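Local atomic coordinates of ribosomal RNA small subunit methyltransferase E (Legionella pneumophila, PDB entry 5O95), a protein that probably methylates the N3 position of a specific uridine in 16S ribosomal RNA, using S-adenosyl-L-methionine as the methyl donor. Residues F178-W182 / R183-V187; G28-G32 / V33-M37. One frame throughout, in Å; residues are numbered along the deposited sequence.

Interaction 1 (F178-W182 / R183-V187); sequences FSKTW and RDYPV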
loop_
_atom_site.group_PDB
_atom_site.type_symbol
_atom_site.label_atom_id
_atom_site.label_comp_id
_atom_site.label_asym_id
_atom_site.label_seq_id
_atom_site.Cartn_x
_atom_site.Cartn_y
_atom_site.Cartn_z
ATOM N N PHE B 178 -23.661 2.034 8.666
ATOM C CA PHE B 178 -24.097 0.675 8.987
ATOM C C PHE B 178 -23.047 -0.365 8.625
ATOM O O PHE B 178 -23.375 -1.529 8.393
ATOM C CB PHE B 178 -25.451 0.337 8.356
ATOM C CG PHE B 178 -26.537 1.303 8.729
ATOM C CD1 PHE B 178 -27.220 1.158 9.921
ATOM C CD2 PHE B 178 -26.857 2.362 7.897
ATOM C CE1 PHE B 178 -28.217 2.054 10.274
ATOM C CE2 PHE B 178 -27.853 3.261 8.244
ATOM C CZ PHE B 178 -28.532 3.106 9.431
ATOM N N SER B 179 -21.782 0.050 8.593
ATOM C CA SER B 179 -20.711 -0.841 8.188
ATOM C C SER B 179 -20.514 -1.963 9.205
ATOM O O SER B 179 -20.844 -1.844 10.391
ATOM C CB SER B 179 -19.394 -0.075 8.003
ATOM O OG SER B 179 -18.975 0.531 9.218
ATOM N N LYS B 180 -19.988 -3.079 8.703
ATOM C CA LYS B 180 -19.513 -4.190 9.511
ATOM C C LYS B 180 -18.074 -4.479 9.100
ATOM O O LYS B 180 -17.620 -4.047 8.039
ATOM C CB LYS B 180 -20.390 -5.438 9.302
ATOM C CG LYS B 180 -21.865 -5.238 9.654
ATOM C CD LYS B 180 -22.681 -6.485 9.366
ATOM C CE LYS B 180 -24.179 -6.238 9.577
ATOM N NZ LYS B 180 -24.491 -5.807 10.960
ATOM N N THR B 181 -17.338 -5.201 9.949
ATOM C CA THR B 181 -15.948 -5.488 9.643
ATOM C C THR B 181 -15.847 -6.800 8.872
ATOM O O THR B 181 -16.831 -7.510 8.658
ATOM C CB THR B 181 -15.081 -5.567 10.906
ATOM O OG1 THR B 181 -15.258 -6.844 11.539
ATOM C CG2 THR B 181 -15.427 -4.457 11.892
ATOM N N TRP B 182 -14.623 -7.132 8.470
ATOM C CA TRP B 182 -14.390 -8.357 7.710
ATOM C C TRP B 182 -14.876 -9.591 8.465
ATOM O O TRP B 182 -15.215 -10.606 7.841
ATOM C CB TRP B 182 -12.895 -8.477 7.389
ATOM C CG TRP B 182 -12.032 -8.705 8.618
ATOM C CD1 TRP B 182 -11.415 -7.751 9.384
ATOM C CD2 TRP B 182 -11.690 -9.967 9.202
ATOM N NE1 TRP B 182 -10.727 -8.346 10.418
ATOM C CE2 TRP B 182 -10.881 -9.703 10.328
ATOM C CE3 TRP B 182 -11.992 -11.296 8.885
ATOM C CZ2 TRP B 182 -10.369 -10.718 11.134
ATOM C CZ3 TRP B 182 -11.486 -12.305 9.694
ATOM C CH2 TRP B 182 -10.682 -12.008 10.804
ATOM N N ARG B 183 -14.924 -9.525 9.801
ATOM C CA ARG B 183 -15.320 -10.689 10.583
ATOM C C ARG B 183 -16.788 -11.043 10.413
ATOM O O ARG B 183 -17.175 -12.174 10.725
ATOM C CB ARG B 183 -15.041 -10.437 12.067
ATOM C CG ARG B 183 -13.573 -10.238 12.386
ATOM C CD ARG B 183 -13.359 -10.083 13.890
ATOM N NE ARG B 183 -12.057 -10.620 14.290
ATOM C CZ ARG B 183 -10.966 -9.879 14.441
ATOM N NH1 ARG B 183 -11.028 -8.568 14.241
ATOM N NH2 ARG B 183 -9.820 -10.445 14.792
ATOM N N ASP B 184 -17.616 -10.111 9.946
ATOM C CA ASP B 184 -19.055 -10.331 9.849
ATOM C C ASP B 184 -19.501 -10.758 8.459
ATOM O O ASP B 184 -20.704 -10.929 8.239
ATOM C CB ASP B 184 -19.811 -9.061 10.236
ATOM C CG ASP B 184 -19.449 -8.573 11.618
ATOM O OD1 ASP B 184 -19.438 -9.398 12.555
ATOM O OD2 ASP B 184 -19.150 -7.368 11.758
ATOM N N TYR B 185 -18.574 -10.918 7.519
ATOM C CA TYR B 185 -18.952 -11.309 6.171
ATOM C C TYR B 185 -18.285 -12.626 5.800
ATOM O O TYR B 185 -17.167 -12.903 6.243
ATOM C CB TYR B 185 -18.540 -10.235 5.157
ATOM C CG TYR B 185 -19.284 -8.941 5.347
ATOM C CD1 TYR B 185 -20.670 -8.898 5.240
ATOM C CD2 TYR B 185 -18.608 -7.763 5.641
ATOM C CE1 TYR B 185 -21.365 -7.720 5.425
ATOM C CE2 TYR B 185 -19.302 -6.577 5.829
ATOM C CZ TYR B 185 -20.675 -6.565 5.704
ATOM O OH TYR B 185 -21.374 -5.392 5.891
ATOM N N PRO B 186 -18.945 -13.454 4.977
ATOM C CA PRO B 186 -18.369 -14.745 4.534
ATOM C C PRO B 186 -17.334 -14.555 3.431
ATOM O O PRO B 186 -17.568 -14.808 2.236
ATOM C CB PRO B 186 -19.612 -15.508 4.062
ATOM C CG PRO B 186 -20.494 -14.434 3.496
ATOM C CD PRO B 186 -20.305 -13.251 4.444
ATOM N N VAL B 187 -16.153 -14.077 3.823
ATOM C CA VAL B 187 -15.062 -13.841 2.881
ATOM C C VAL B 187 -14.404 -15.189 2.604
ATOM O O VAL B 187 -13.609 -15.689 3.400
ATOM C CB VAL B 187 -14.062 -12.805 3.396
ATOM C CG1 VAL B 187 -12.996 -12.555 2.347
ATOM C CG2 VAL B 187 -14.774 -11.496 3.764
HETATM O O HOH W 1 -12.507 -6.723 12.863
HETATM O O HOH W 2 -16.598 -7.082 13.889
#

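Interaction 2 (G28-G32 / V33-M37); sequences GQHVG and VVLRM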
loop_
_atom_site.group_PDB
_atom_site.type_symbol
_atom_site.label_atom_id
_atom_site.label_comp_id
_atom_site.label_asym_id
_atom_site.label_seq_id
_atom_site.Cartn_x
_atom_site.Cartn_y
_atom_site.Cartn_z
ATOM N N GLY B 28 11.355 -6.761 -26.665
ATOM C CA GLY B 28 12.736 -6.631 -27.100
ATOM C C GLY B 28 13.339 -5.313 -26.666
ATOM O O GLY B 28 14.520 -5.246 -26.315
ATOM N N GLN B 29 12.541 -4.242 -26.709
ATOM C CA GLN B 29 12.973 -2.961 -26.164
ATOM C C GLN B 29 13.231 -3.064 -24.666
ATOM O O GLN B 29 14.264 -2.603 -24.166
ATOM C CB GLN B 29 11.898 -1.905 -26.454
ATOM C CG GLN B 29 12.012 -0.620 -25.625
ATOM C CD GLN B 29 13.195 0.231 -26.032
ATOM O OE1 GLN B 29 13.787 0.026 -27.094
ATOM N NE2 GLN B 29 13.549 1.196 -25.189
ATOM N N HIS B 30 12.289 -3.662 -23.934
ATOM C CA HIS B 30 12.440 -3.834 -22.493
ATOM C C HIS B 30 13.689 -4.644 -22.160
ATOM O O HIS B 30 14.462 -4.275 -21.271
ATOM C CB HIS B 30 11.192 -4.508 -21.930
ATOM C CG HIS B 30 11.204 -4.675 -20.445
ATOM N ND1 HIS B 30 11.918 -3.846 -19.609
ATOM C CD2 HIS B 30 10.564 -5.558 -19.642
ATOM C CE1 HIS B 30 11.731 -4.221 -18.357
ATOM N NE2 HIS B 30 10.913 -5.256 -18.349
ATOM N N VAL B 31 13.907 -5.759 -22.868
ATOM C CA VAL B 31 14.993 -6.670 -22.493
ATOM C C VAL B 31 16.343 -6.183 -23.012
ATOM O O VAL B 31 17.350 -6.209 -22.292
ATOM C CB VAL B 31 14.685 -8.099 -22.970
ATOM C CG1 VAL B 31 15.943 -8.959 -22.895
ATOM C CG2 VAL B 31 13.568 -8.707 -22.164
ATOM N N GLY B 32 16.401 -5.760 -24.270
ATOM C CA GLY B 32 17.660 -5.393 -24.878
ATOM C C GLY B 32 18.101 -3.981 -24.543
ATOM O O GLY B 32 19.298 -3.735 -24.367
ATOM N N VAL B 33 17.154 -3.048 -24.434
ATOM C CA VAL B 33 17.489 -1.636 -24.267
ATOM C C VAL B 33 17.338 -1.180 -22.819
ATOM O O VAL B 33 18.283 -0.639 -22.236
ATOM C CB VAL B 33 16.688 -0.741 -25.233
ATOM C CG1 VAL B 33 17.026 0.726 -24.999
ATOM C CG2 VAL B 33 16.966 -1.138 -26.677
ATOM N N VAL B 34 16.152 -1.369 -22.233
ATOM C CA VAL B 34 15.926 -0.913 -20.862
ATOM C C VAL B 34 16.777 -1.707 -19.877
ATOM O O VAL B 34 17.498 -1.134 -19.054
ATOM C CB VAL B 34 14.431 -0.960 -20.501
ATOM C CG1 VAL B 34 14.228 -0.548 -19.044
ATOM C CG2 VAL B 34 13.635 -0.062 -21.430
ATOM N N LEU B 35 16.702 -3.036 -19.936
ATOM C CA LEU B 35 17.469 -3.881 -19.029
ATOM C C LEU B 35 18.884 -4.159 -19.518
ATOM O O LEU B 35 19.701 -4.669 -18.740
ATOM C CB LEU B 35 16.742 -5.212 -18.794
ATOM C CG LEU B 35 15.336 -5.152 -18.194
ATOM C CD1 LEU B 35 14.780 -6.562 -18.030
ATOM C CD2 LEU B 35 15.324 -4.403 -16.870
ATOM N N ARG B 36 19.190 -3.863 -20.782
ATOM C CA ARG B 36 20.537 -4.025 -21.339
ATOM C C ARG B 36 21.062 -5.457 -21.227
ATOM O O ARG B 36 22.258 -5.681 -21.022
ATOM C CB ARG B 36 21.533 -3.047 -20.719
ATOM C CG ARG B 36 21.161 -1.624 -20.903
ATOM C CD ARG B 36 22.294 -0.774 -20.414
ATOM N NE ARG B 36 22.051 0.635 -20.645
ATOM C CZ ARG B 36 22.700 1.586 -19.994
ATOM N NH1 ARG B 36 23.598 1.236 -19.087
ATOM N NH2 ARG B 36 22.449 2.863 -20.238
ATOM N N MET B 37 20.179 -6.436 -21.374
ATOM C CA MET B 37 20.604 -7.820 -21.222
ATOM C C MET B 37 21.368 -8.290 -22.453
ATOM O O MET B 37 21.193 -7.768 -23.560
ATOM C CB MET B 37 19.406 -8.726 -20.958
ATOM C CG MET B 37 18.678 -8.338 -19.697
ATOM S SD MET B 37 17.346 -9.436 -19.265
ATOM C CE MET B 37 18.267 -10.932 -18.893
HETATM O O HOH W 3 21.469 -5.707 -24.872
#

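Interaction 1 (F178-W182 / R183-V187)
Arg183 lies over the indole of its chain neighbour Trp182, an arginine-on-tryptophan pairing built within a single turn. Its CB starts 3.6 Å from Thr181 OG1. CG makes a CH-pi contact over the face of the indole, 3.5 Å from the centroid of the six-membered ring of Trp182. The chain is slightly off extended about CG-CD, and a turn about CD-NE (chi4 96°) brings one face of the guanidinium over the rim of the indole at CZ2: CZ is 3.5 Å from Trp182 CZ2, but the two planes are 42° apart, so the group is tilted. At the tip, NH1 donates 2.7 Å to a water that also bonds Thr181 OG1, while NH2 bonds the carbonyl of Ala241 of the second subunit.

The turn beneath is a short 3-10 segment. Asp184 N donates to Thr181 O over 3.0 Å, and Arg183 N reaches Thr181 OG1 at 3.2 Å, the bond that defines an ST turn. On the flank, Lys180 CB packs against Tyr185 OH at 3.6 Å, and that hydroxyl is hydrogen-bonded to Pro217 O.

In the SPOUT-family methyltransferase domain, near cofactor-binding Leu220 and at the subunit interface, the turn lies between strands 170-174 and 191-196. Tyr185 rests on strands 170-174 and 216-218, and Trp182 packs on helix 227-242, its NE1 bonding Ala240 O of the second subunit.

Interaction 2 (G28-G32 / V33-M37)
Gln29 O is gripped by two backbone N-H groups at once, those of Val33 at 2.9 Å and Val34 at 3.0 Å. The Val34 donor approaches nearly in line with the carbonyl, whereas that of Val33 comes from above its plane. One bond keeps the alpha spacing and the other reaches a residue further, as in a pi-type turn. Leu35 N repeats the wider spacing with His30 O, also at 2.9 Å, and beyond Arg36, whose phi is positive, Met37 N reaches back six residues to Val31 O at 3.0 Å. Gly32 O meets Arg36 CA in a CA-H...O contact and also accepts from a water that bridges to Met37 O.

The side chains follow this backbone. With CG of His30 anti to the backbone N (chi1 -177°), the imidazole receives Leu35 CD1 over one face, 4.2 Å from the ring centroid, and Val34 CB at its edge, 3.9 Å from ND1. The Gln29 chain bends at chi2 (71°) and lays its amide against Val33, OE1 lying 3.4 Å from CG2. Val31 CG1 touches Met37 SD, and through Ile57 of strand 51-61 both residues hold this part of the PUA-family domain to its mixed sheet.

The chemistry is thus divided: main-chain amides supply the directional bonds that hold the widened turns, while the side chains meeting across them add mostly dispersion.

How the interactions relate
Along the chain interaction 2 comes first, at the end of helix 25-34 in the PUA-family region, and interaction 1 follows in the SPOUT-family methyltransferase region. Their centres are 46 Å apart and their nearest atoms about 32 Å, on opposite sides of the chain's centre, with no touch between them. Helix 25-34 packs on strands of the mixed sheet, whereas 178-187 lies in the loop between two strands of the parallel sheet. Interaction 1 engages the second subunit and lies close to residues that bind S-adenosyl-L-methionine, while interaction 2 touches no other chain of the assembly. Local contacts thus shape, independently, a PUA-family part that probably contacts RNA and a cofactor-binding, dimer-forming SPOUT part.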